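Local coordinates for Mutt/nudix family protein (Deinococcus radiodurans, PDB 2W4E) that is a Nudix-family hydrolase, probably a magnesium-dependent ADP-ribose pyrophosphatase, represented by an N-terminally truncated form that keeps the Nudix domain, at residues 8-13 and 52-57; 22-27 and 56-61; 113-118 and 133-138. All coordinates share one frame; numbering follows the deposited sequence.

Contact 1: 8-13 and 52-57; sequences VFILPV and ARELLE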
# COMPACT_ATOMS: atom_id res chain seq x y z
N VAL A 8 5.39 12.42 4.56
CA VAL A 8 4.45 12.73 3.49
C VAL A 8 4.91 12.06 2.21
O VAL A 8 6.10 11.95 1.97
CB VAL A 8 4.30 14.27 3.35
CG1 VAL A 8 5.64 14.92 2.99
CG2 VAL A 8 3.24 14.58 2.36
N PHE A 9 3.96 11.51 1.43
CA PHE A 9 4.29 10.87 0.17
C PHE A 9 3.49 11.63 -0.86
O PHE A 9 2.32 11.93 -0.65
CB PHE A 9 3.89 9.39 0.18
CG PHE A 9 4.92 8.50 0.80
CD1 PHE A 9 5.67 7.63 0.01
CD2 PHE A 9 5.17 8.56 2.18
CE1 PHE A 9 6.68 6.82 0.58
CE2 PHE A 9 6.18 7.76 2.74
CZ PHE A 9 6.93 6.89 1.93
N ILE A 10 4.13 11.95 -1.96
CA ILE A 10 3.54 12.77 -3.01
C ILE A 10 3.65 12.11 -4.35
O ILE A 10 4.78 11.90 -4.88
CB ILE A 10 4.23 14.18 -3.12
CG1 ILE A 10 4.18 14.95 -1.80
CG2 ILE A 10 3.56 15.02 -4.25
CD1 ILE A 10 5.42 14.80 -0.99
N LEU A 11 2.51 11.85 -4.96
CA LEU A 11 2.48 11.44 -6.35
C LEU A 11 2.33 12.70 -7.24
O LEU A 11 1.26 13.28 -7.31
CB LEU A 11 1.32 10.46 -6.59
CG LEU A 11 0.98 10.12 -8.06
CD1 LEU A 11 2.25 9.58 -8.79
CD2 LEU A 11 -0.19 9.08 -8.03
N PRO A 12 3.42 13.14 -7.91
CA PRO A 12 3.35 14.39 -8.65
C PRO A 12 2.96 14.10 -10.11
O PRO A 12 3.57 13.21 -10.75
CB PRO A 12 4.82 14.90 -8.59
CG PRO A 12 5.57 13.87 -7.80
CD PRO A 12 4.78 12.61 -8.01
N VAL A 13 1.96 14.82 -10.63
CA VAL A 13 1.49 14.58 -12.00
C VAL A 13 1.49 15.92 -12.76
O VAL A 13 0.95 16.93 -12.27
CB VAL A 13 0.11 13.92 -12.03
CG1 VAL A 13 -0.50 13.91 -13.46
CG2 VAL A 13 0.12 12.49 -11.40
N ALA A 52 4.89 20.44 -0.13
CA ALA A 52 5.49 21.36 -1.10
C ALA A 52 7.02 21.42 -1.01
O ALA A 52 7.73 21.36 -2.03
CB ALA A 52 4.87 22.74 -0.96
N ARG A 53 7.54 21.46 0.22
CA ARG A 53 8.96 21.48 0.46
C ARG A 53 9.66 20.28 -0.17
O ARG A 53 10.65 20.42 -0.90
CB ARG A 53 9.28 21.55 1.98
CG ARG A 53 10.77 21.62 2.17
CD ARG A 53 11.35 21.50 3.58
NE ARG A 53 10.54 20.67 4.46
CZ ARG A 53 10.64 19.35 4.54
NH1 ARG A 53 11.52 18.69 3.78
NH2 ARG A 53 9.86 18.69 5.39
N GLU A 54 9.12 19.10 0.09
CA GLU A 54 9.65 17.85 -0.41
C GLU A 54 9.61 17.78 -1.93
O GLU A 54 10.60 17.33 -2.60
CB GLU A 54 8.81 16.70 0.18
CG GLU A 54 9.55 15.37 0.29
CD GLU A 54 10.89 15.50 1.03
OE1 GLU A 54 10.91 15.82 2.23
OE2 GLU A 54 11.91 15.28 0.39
N LEU A 55 8.46 18.17 -2.49
CA LEU A 55 8.32 18.22 -3.95
C LEU A 55 9.37 19.16 -4.57
O LEU A 55 10.04 18.82 -5.55
CB LEU A 55 6.89 18.67 -4.34
CG LEU A 55 6.63 18.67 -5.87
CD1 LEU A 55 6.70 17.27 -6.50
CD2 LEU A 55 5.23 19.24 -6.10
N LEU A 56 9.53 20.33 -3.98
CA LEU A 56 10.58 21.26 -4.42
C LEU A 56 12.01 20.68 -4.30
O LEU A 56 12.75 20.63 -5.28
CB LEU A 56 10.45 22.58 -3.67
CG LEU A 56 11.31 23.77 -4.14
CD1 LEU A 56 11.14 24.05 -5.65
CD2 LEU A 56 10.98 25.00 -3.28
N GLU A 57 12.36 20.20 -3.10
CA GLU A 57 13.69 19.70 -2.81
C GLU A 57 14.07 18.43 -3.57
O GLU A 57 15.20 18.30 -4.06
CB GLU A 57 13.89 19.51 -1.30
CG GLU A 57 13.64 20.76 -0.50
CD GLU A 57 13.87 20.59 1.03
OE1 GLU A 57 14.14 21.63 1.67
OE2 GLU A 57 13.77 19.46 1.59
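The helix of the Nudix box lies on the mixed sheet here, through Ile10 and Pro12 of strand 8-13 and Glu54 and Leu55 of helix 52-57. Both the family and the sequence, which reads Arg-Glu-Leu-Leu-Glu-Glu from Arg53 to Glu58, support that assignment. The short axes pass 9.0 Å apart at 58°, a separation bridged by side chains alone. Leu55 has CG anti to its backbone N (chi1 -177°), which carries the branch in to the strand: CD1 reaches the Pro12 ring, 3.7 Å from Pro12 CB and 3.8 Å from Pro12 CG. Ile10 sends CD1 to within 4.1 Å of Glu54 CB, so the glutamate takes part through its aliphatic root. Val37 of the neighbouring strand lies against Ile10, Pro12 and Glu54 and extends this apolar layer.

The chain of Glu54 bends at chi2, bringing OE1 to Arg53 in a salt-bridge network that includes Glu57. Arg53 NH1 makes a salt bridge to Glu57 OE2 at 3.2 Å, with the oxygen in the guanidinium plane but the nitrogen 48° out of the carboxylate plane. The bond from Arg53 NH1 to Glu54 OE1 is weak, at 3.3 Å, while Arg53 NE pairs with Glu45. Carbon thus faces the sheet, and the motif's acidic groups, which generally supply magnesium ligands in Nudix enzymes and probably do so here, gather with Arg53 beside it.

Contact 2: 22-27 and 56-61; sequences IRQFRY and LEEVGG
Ile22 and Gln24 of strand 22-26 meet Glu58 and Val59 at the C-terminal end of the Nudix-box helix, joining the three-stranded antiparallel sheet of the Nudix fold to the helix that lies on the mixed sheet.

The apolar part is a methyl contact: Ile22 CG2 approaches Val59 CG1 to 3.6 Å, the two side chains crossing at about a right angle. Val37 also touches Val59, and Ile104 lies against Ile22.

The second kind of contact sets a methyl against a carboxylate. With chi1 at 57°, Ile22 holds CG1 between its backbone N and carbonyl carbon, and CD1 comes to rest 3.7 Å from Glu58 OE2 and 3.8 Å from Glu58 OE1. Glu58 reaches there with its chain extended beyond CG. Its strongest polar partner lies outside both segments: OE2 accepts a hydrogen bond from Ala38 N, which helps to fix the carboxylate beside the methyl. The side chain of Gln24 passes across that of Glu58.

Gly60 is the first residue to leave helical backbone angles, with a positive phi of 67° that favours glycine, the residue at this point of the Nudix box. Gly60 N makes a weak bond of 2.9 Å to Leu56 O.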
# COMPACT_ATOMS: atom_id res chain seq x y z
N ILE A 22 11.03 8.97 -8.87
CA ILE A 22 12.47 8.96 -8.64
C ILE A 22 13.01 7.53 -8.55
O ILE A 22 12.26 6.59 -8.21
CB ILE A 22 12.87 9.70 -7.36
CG1 ILE A 22 12.14 9.09 -6.14
CG2 ILE A 22 12.60 11.21 -7.51
CD1 ILE A 22 12.58 9.67 -4.81
N ARG A 23 14.29 7.37 -8.88
CA ARG A 23 15.00 6.10 -8.61
C ARG A 23 16.00 6.50 -7.57
O ARG A 23 16.86 7.35 -7.80
CB ARG A 23 15.68 5.46 -9.84
CG ARG A 23 14.71 4.98 -10.95
CD ARG A 23 15.36 4.00 -11.97
NE ARG A 23 14.46 3.80 -13.12
CZ ARG A 23 14.63 4.32 -14.34
NH1 ARG A 23 15.68 5.08 -14.62
NH2 ARG A 23 13.73 4.08 -15.29
N GLN A 24 15.84 5.94 -6.40
CA GLN A 24 16.63 6.29 -5.27
C GLN A 24 17.38 5.06 -4.78
O GLN A 24 16.78 4.01 -4.61
CB GLN A 24 15.71 6.77 -4.16
CG GLN A 24 16.45 7.30 -2.97
CD GLN A 24 15.58 8.23 -2.15
OE1 GLN A 24 14.35 8.01 -2.01
NE2 GLN A 24 16.20 9.23 -1.56
N PHE A 25 18.68 5.20 -4.55
CA PHE A 25 19.48 4.14 -3.92
C PHE A 25 18.93 3.86 -2.52
O PHE A 25 18.68 4.80 -1.75
CB PHE A 25 20.96 4.54 -3.82
CG PHE A 25 21.86 3.44 -3.30
CD1 PHE A 25 22.23 2.39 -4.12
CD2 PHE A 25 22.31 3.44 -1.98
CE1 PHE A 25 23.05 1.34 -3.64
CE2 PHE A 25 23.13 2.39 -1.48
CZ PHE A 25 23.49 1.35 -2.32
N ARG A 26 18.72 2.60 -2.20
CA ARG A 26 18.32 2.22 -0.86
C ARG A 26 19.28 1.21 -0.29
O ARG A 26 19.43 0.09 -0.81
CB ARG A 26 16.89 1.64 -0.85
CG ARG A 26 15.80 2.66 -1.30
CD ARG A 26 15.88 3.97 -0.48
NE ARG A 26 14.58 4.64 -0.46
CZ ARG A 26 14.31 5.70 0.30
NH1 ARG A 26 15.24 6.18 1.09
NH2 ARG A 26 13.10 6.26 0.28
N TYR A 27 19.90 1.57 0.82
CA TYR A 27 20.90 0.70 1.44
C TYR A 27 20.44 -0.72 1.76
O TYR A 27 21.21 -1.69 1.57
CB TYR A 27 21.47 1.40 2.67
CG TYR A 27 22.59 0.64 3.34
CD1 TYR A 27 23.91 0.73 2.86
CD2 TYR A 27 22.35 -0.13 4.48
CE1 TYR A 27 24.96 0.05 3.50
CE2 TYR A 27 23.37 -0.80 5.13
CZ TYR A 27 24.67 -0.72 4.63
OH TYR A 27 25.67 -1.40 5.28
N LEU A 56 9.53 20.33 -3.98
CA LEU A 56 10.58 21.26 -4.42
C LEU A 56 12.01 20.68 -4.30
O LEU A 56 12.75 20.63 -5.28
CB LEU A 56 10.45 22.58 -3.67
CG LEU A 56 11.31 23.77 -4.14
CD1 LEU A 56 11.14 24.05 -5.65
CD2 LEU A 56 10.98 25.00 -3.28
N GLU A 57 12.36 20.20 -3.10
CA GLU A 57 13.69 19.70 -2.81
C GLU A 57 14.07 18.43 -3.57
O GLU A 57 15.20 18.30 -4.06
CB GLU A 57 13.89 19.51 -1.30
CG GLU A 57 13.64 20.76 -0.50
CD GLU A 57 13.87 20.59 1.03
OE1 GLU A 57 14.14 21.63 1.67
OE2 GLU A 57 13.77 19.46 1.59
N GLU A 58 13.14 17.48 -3.71
CA GLU A 58 13.50 16.20 -4.32
C GLU A 58 13.50 16.20 -5.84
O GLU A 58 14.33 15.53 -6.42
CB GLU A 58 12.62 15.03 -3.81
CG GLU A 58 13.22 14.32 -2.62
CD GLU A 58 12.71 12.89 -2.46
OE1 GLU A 58 13.48 12.03 -1.98
OE2 GLU A 58 11.55 12.61 -2.80
N VAL A 59 12.57 16.91 -6.48
CA VAL A 59 12.46 16.84 -7.94
C VAL A 59 12.39 18.21 -8.62
O VAL A 59 12.23 18.28 -9.84
CB VAL A 59 11.21 16.02 -8.44
CG1 VAL A 59 11.38 14.53 -8.17
CG2 VAL A 59 9.90 16.58 -7.87
N GLY A 60 12.49 19.25 -7.81
CA GLY A 60 12.43 20.65 -8.28
C GLY A 60 11.04 20.95 -8.80
O GLY A 60 10.90 21.58 -9.84
N GLY A 61 10.02 20.48 -8.10
CA GLY A 61 8.65 20.55 -8.63
C GLY A 61 7.83 21.54 -7.85
O GLY A 61 8.15 21.82 -6.71

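Contact 3: 113-118 and 133-138; sequences EVYRML and WQARGE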
# COMPACT_ATOMS: atom_id res chain seq x y z
N GLU A 113 1.79 4.04 -18.55
CA GLU A 113 2.93 3.20 -18.31
C GLU A 113 3.18 2.94 -16.82
O GLU A 113 3.42 1.81 -16.42
CB GLU A 113 4.17 3.83 -18.95
CG GLU A 113 5.44 3.04 -18.71
CD GLU A 113 5.37 1.57 -19.19
OE1 GLU A 113 4.42 1.14 -19.89
OE2 GLU A 113 6.31 0.84 -18.85
N VAL A 114 3.06 3.98 -16.00
CA VAL A 114 3.14 3.79 -14.54
C VAL A 114 2.10 2.78 -14.01
O VAL A 114 2.43 1.87 -13.20
CB VAL A 114 3.01 5.14 -13.79
CG1 VAL A 114 3.15 4.91 -12.28
CG2 VAL A 114 4.12 6.05 -14.24
N TYR A 115 0.86 2.90 -14.47
CA TYR A 115 -0.19 1.96 -14.02
C TYR A 115 -0.04 0.56 -14.63
O TYR A 115 -0.44 -0.45 -14.00
CB TYR A 115 -1.60 2.55 -14.17
CG TYR A 115 -1.85 3.53 -13.03
CD1 TYR A 115 -1.43 4.87 -13.12
CD2 TYR A 115 -2.42 3.10 -11.84
CE1 TYR A 115 -1.61 5.79 -12.04
CE2 TYR A 115 -2.61 4.01 -10.75
CZ TYR A 115 -2.20 5.33 -10.86
OH TYR A 115 -2.38 6.18 -9.80
N ARG A 116 0.58 0.49 -15.83
CA ARG A 116 0.90 -0.83 -16.38
C ARG A 116 1.94 -1.47 -15.45
O ARG A 116 1.77 -2.62 -15.04
CB ARG A 116 1.41 -0.75 -17.81
CG ARG A 116 1.62 -2.14 -18.40
CD ARG A 116 2.67 -2.11 -19.54
NE ARG A 116 3.98 -1.69 -19.06
CZ ARG A 116 4.79 -2.41 -18.27
NH1 ARG A 116 4.47 -3.63 -17.87
NH2 ARG A 116 5.95 -1.89 -17.89
N MET A 117 2.98 -0.72 -15.10
CA MET A 117 3.97 -1.19 -14.13
C MET A 117 3.31 -1.65 -12.81
O MET A 117 3.59 -2.74 -12.33
CB MET A 117 5.03 -0.14 -13.86
CG MET A 117 5.94 0.13 -15.05
SD MET A 117 6.85 1.72 -14.86
CE MET A 117 8.06 1.22 -13.65
N LEU A 118 2.47 -0.80 -12.25
CA LEU A 118 1.75 -1.11 -11.00
C LEU A 118 1.01 -2.48 -11.07
O LEU A 118 1.16 -3.31 -10.19
CB LEU A 118 0.76 0.01 -10.69
CG LEU A 118 0.01 -0.04 -9.34
CD1 LEU A 118 0.97 -0.03 -8.16
CD2 LEU A 118 -1.06 1.08 -9.22
N TRP A 133 -2.42 3.27 -6.16
CA TRP A 133 -3.75 2.70 -6.14
C TRP A 133 -4.75 3.72 -5.60
O TRP A 133 -5.80 3.90 -6.18
CB TRP A 133 -3.81 1.41 -5.31
CG TRP A 133 -3.27 0.25 -6.01
CD1 TRP A 133 -2.10 -0.42 -5.74
CD2 TRP A 133 -3.86 -0.42 -7.13
NE1 TRP A 133 -1.94 -1.47 -6.62
CE2 TRP A 133 -2.99 -1.49 -7.49
CE3 TRP A 133 -5.04 -0.24 -7.86
CZ2 TRP A 133 -3.27 -2.36 -8.55
CZ3 TRP A 133 -5.33 -1.12 -8.91
CH2 TRP A 133 -4.45 -2.18 -9.23
N GLN A 134 -4.44 4.37 -4.48
CA GLN A 134 -5.43 5.30 -3.89
C GLN A 134 -5.71 6.51 -4.80
O GLN A 134 -6.80 7.05 -4.77
CB GLN A 134 -4.94 5.82 -2.53
CG GLN A 134 -4.88 4.79 -1.37
CD GLN A 134 -4.16 5.43 -0.16
OE1 GLN A 134 -3.45 6.44 -0.32
NE2 GLN A 134 -4.30 4.86 1.00
N ALA A 135 -4.73 6.94 -5.61
CA ALA A 135 -4.92 8.09 -6.50
C ALA A 135 -5.67 7.76 -7.81
O ALA A 135 -6.07 8.65 -8.56
CB ALA A 135 -3.55 8.70 -6.86
N ARG A 136 -5.83 6.47 -8.09
CA ARG A 136 -6.25 6.01 -9.44
C ARG A 136 -7.65 6.50 -9.81
O ARG A 136 -7.86 6.95 -10.94
CB ARG A 136 -6.18 4.48 -9.52
CG ARG A 136 -6.41 3.92 -10.92
CD ARG A 136 -6.27 2.38 -10.92
NE ARG A 136 -6.12 1.96 -12.31
CZ ARG A 136 -5.58 0.84 -12.74
NH1 ARG A 136 -5.09 -0.07 -11.89
NH2 ARG A 136 -5.53 0.61 -14.05
N GLY A 137 -8.59 6.45 -8.86
CA GLY A 137 -9.98 6.91 -9.10
C GLY A 137 -10.00 8.38 -9.50
O GLY A 137 -10.58 8.76 -10.55
N GLU A 138 -9.34 9.21 -8.69
CA GLU A 138 -9.14 10.65 -9.03
C GLU A 138 -8.55 10.90 -10.43
O GLU A 138 -9.04 11.74 -11.18
CB GLU A 138 -8.27 11.31 -7.95
CG GLU A 138 -8.23 12.80 -7.97
CD GLU A 138 -9.58 13.49 -7.61
OE1 GLU A 138 -10.23 13.17 -6.59
OE2 GLU A 138 -9.98 14.38 -8.37
O HOH W 1 0.20 -3.31 -7.00
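Helices 113-118 and 133-138 form a largely buried helix-helix contact beside the Nudix sheets, with Leu118 packed on Trp133 and Tyr115 alongside Arg136. The short axes are 11.9 Å apart and run obliquely at 138°, the interval being bridged by side chains, the larger ones Tyr115, Trp133 and Arg136.

Leu118 lies over a face of the indole. Its CD2 is 3.6 Å from the centroid of the five-membered ring of Trp133 and 9° off the ring normal, which meets the geometry of a CH-pi contact; Leu118 CD1 reaches Trp133 NE1 at 3.6 Å. Although CB of Trp133 leads away from the other helix, CG stands anti to the carbonyl carbon (chi1 -78°), and the indole returns toward Leu118. At the ring edge, in plane, Trp133 NE1 donates to a water at 2.8 Å; that water gives a weak bond of 3.3 Å to Leu118 O. Trp133 also meets Trp133 of the second subunit, ring to ring, so the indole belongs to the subunit interface as well. Replacing Trp133 with an alanine removes the indole, and the Leu118 methyls would probably lose their aromatic platform, the bridging water its donor and the second subunit's indole its partner.

Arg136 extends from CG to NE and slides past Tyr115 in the opposite direction, placing Tyr115 CD2 over one face of the guanidinium, 3.9 Å from Arg136 NE. Arg136 NH2 forms a salt bridge with Glu119, and Tyr115 OH makes a hydrogen bond to Leu132 O. Closer to the backbone, Arg136 CB approaches Tyr115 CE2 obliquely at 3.8 Å.

Contacts 1 and 2 share helix 47-59 and residues Leu56 and Glu57; their centres lie 9 Å apart, and a probable hydrogen bond from Gly61 N to Leu55 O (3.0 Å) joins them. Together they place the Nudix-box helix, whose glutamates mark the likely metal site, against both sheets. Contact 3 lies about 17 Å, centre to centre, from contact 1, yet strand 8-13 links the two: Leu11 points away from the Nudix-box helix and sets CD2 3.6 Å from Ala135 CB. Contacts 2 and 3 do not touch, with centres about 20 Å and nearest atoms about 7 Å apart. Trp133 in contact 3 meets Trp133 of the second subunit; Arg26 in contact 2 packs on its Ser77.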